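Local coordinates for protein carbon monoxide dehydrogenase (Thermococcus sp. AM4, PDB 6T7J) that probably catalyses the reversible oxidation of carbon monoxide to carbon dioxide at a nickel-iron-sulfur cluster, which lacks its nickel in this structure, with iron-sulfur clusters passing the electrons, at residues 172-177 / 528-533. Sequence-based numbering, arbitrary orientation.
Sequences LALAPK and ILIALG
L174 and P176 pack against one side of helix 525-538, with the CA atoms of P176 and G533 6.2 Å apart and those of L174 and I530 7.6 Å apart. This is loop-to-helix packing in a protein of the prismane/CO dehydrogenase family. Residues 172-174 are the end of a 3-10 segment, where A175 N donates to L172 O at 2.9 Å, and P176 is the N-cap residue of helix 177-186. I530 and G533 lie three residues apart, so about one turn of the helix presents both to the loop. The contact is small and apolar, and no hydrogen bond crosses it. L174 points its CB at the helix. The CA–CB bond of I530 does not aim at the loop, but CG1 lies anti to the backbone C (chi1 -66°), and rotation about CB–CG1 (chi2 -60°) brings CD1 round to it. L174 also touches M232 and Y236, and L529 touches W228, so helix 212-242 packs against both segments. G533 has no side chain, and the CD–CG edge of the P176 ring lies over its backbone. P176 CD stands 4.5 Å from G533 CA, and L174 CB meets the I530 CD1 methyl at 4.3 Å.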
loop_
_atom_site.group_PDB
_atom_site.type_symbol
_atom_site.label_atom_id
_atom_site.label_comp_id
_atom_site.label_asym_id
_atom_site.label_seq_id
_atom_site.Cartn_x
_atom_site.Cartn_y
_atom_site.Cartn_z
ATOM N N LEU A 172 19.885 -4.864 9.270
ATOM C CA LEU A 172 20.453 -3.651 9.850
ATOM C C LEU A 172 21.823 -3.889 10.473
ATOM O O LEU A 172 22.527 -2.915 10.763
ATOM C CB LEU A 172 19.502 -3.068 10.898
ATOM C CG LEU A 172 18.200 -2.460 10.372
ATOM C CD1 LEU A 172 17.480 -1.704 11.474
ATOM C CD2 LEU A 172 18.470 -1.554 9.184
ATOM N N ALA A 173 22.217 -5.149 10.679
ATOM C CA ALA A 173 23.577 -5.438 11.117
ATOM C C ALA A 173 24.622 -4.921 10.134
ATOM O O ALA A 173 25.799 -4.819 10.497
ATOM C CB ALA A 173 23.751 -6.943 11.329
ATOM N N LEU A 174 24.225 -4.595 8.903
ATOM C CA LEU A 174 25.150 -4.008 7.940
ATOM C C LEU A 174 25.296 -2.500 8.096
ATOM O O LEU A 174 26.197 -1.917 7.485
ATOM C CB LEU A 174 24.697 -4.331 6.513
ATOM C CG LEU A 174 24.862 -5.784 6.061
ATOM C CD1 LEU A 174 23.797 -6.152 5.042
ATOM C CD2 LEU A 174 26.247 -6.009 5.486
ATOM N N ALA A 175 24.443 -1.858 8.892
ATOM C CA ALA A 175 24.493 -0.413 9.076
ATOM C C ALA A 175 25.365 -0.056 10.278
ATOM O O ALA A 175 25.357 -0.773 11.284
ATOM C CB ALA A 175 23.091 0.155 9.276
ATOM N N PRO A 176 26.122 1.040 10.193
ATOM C CA PRO A 176 27.001 1.419 11.306
ATOM C C PRO A 176 26.214 1.736 12.570
ATOM O O PRO A 176 25.048 2.131 12.519
ATOM C CB PRO A 176 27.734 2.659 10.778
ATOM C CG PRO A 176 26.890 3.161 9.647
ATOM C CD PRO A 176 26.257 1.950 9.042
ATOM N N LYS A 177 26.882 1.567 13.716
ATOM C CA LYS A 177 26.227 1.774 15.005
ATOM C C LYS A 177 25.742 3.207 15.175
ATOM O O LYS A 177 24.790 3.454 15.924
ATOM C CB LYS A 177 27.176 1.407 16.145
ATOM C CG LYS A 177 27.942 0.112 15.937
ATOM C CD LYS A 177 28.853 -0.178 17.122
ATOM C CE LYS A 177 30.244 -0.594 16.668
ATOM N NZ LYS A 177 31.228 -0.548 17.787
ATOM N N ILE A 528 25.852 1.691 -2.656
ATOM C CA ILE A 528 26.212 3.033 -2.206
ATOM C C ILE A 528 26.156 3.106 -0.686
ATOM O O ILE A 528 27.114 3.535 -0.028
ATOM C CB ILE A 528 25.294 4.080 -2.864
ATOM C CG1 ILE A 528 25.712 4.313 -4.318
ATOM C CG2 ILE A 528 25.313 5.382 -2.085
ATOM C CD1 ILE A 528 24.757 5.187 -5.102
ATOM N N LEU A 529 25.048 2.634 -0.103
ATOM C CA LEU A 529 24.902 2.672 1.348
ATOM C C LEU A 529 26.005 1.888 2.044
ATOM O O LEU A 529 26.436 2.265 3.140
ATOM C CB LEU A 529 23.531 2.132 1.758
ATOM C CG LEU A 529 22.332 3.029 1.452
ATOM C CD1 LEU A 529 21.083 2.503 2.144
ATOM C CD2 LEU A 529 22.612 4.467 1.862
ATOM N N ILE A 530 26.475 0.802 1.429
ATOM C CA ILE A 530 27.608 0.080 1.994
ATOM C C ILE A 530 28.866 0.934 1.911
ATOM O O ILE A 530 29.575 1.119 2.909
ATOM C CB ILE A 530 27.793 -1.277 1.291
ATOM C CG1 ILE A 530 26.602 -2.188 1.586
ATOM C CG2 ILE A 530 29.079 -1.944 1.752
ATOM C CD1 ILE A 530 26.410 -2.469 3.065
ATOM N N ALA A 531 29.134 1.504 0.731
ATOM C CA ALA A 531 30.353 2.279 0.523
ATOM C C ALA A 531 30.481 3.384 1.564
ATOM O O ALA A 531 31.431 3.406 2.357
ATOM C CB ALA A 531 30.368 2.859 -0.892
ATOM N N LEU A 532 29.508 4.300 1.585
ATOM C CA LEU A 532 29.466 5.327 2.619
ATOM C C LEU A 532 29.603 4.708 4.005
ATOM O O LEU A 532 30.425 5.150 4.818
ATOM C CB LEU A 532 28.167 6.125 2.508
ATOM C CG LEU A 532 27.917 6.801 1.158
ATOM C CD1 LEU A 532 26.474 7.268 1.042
ATOM C CD2 LEU A 532 28.883 7.962 0.959
ATOM N N GLY A 533 28.832 3.648 4.270
ATOM C CA GLY A 533 28.899 3.007 5.574
ATOM C C GLY A 533 30.302 2.556 5.921
ATOM O O GLY A 533 30.744 2.695 7.065
#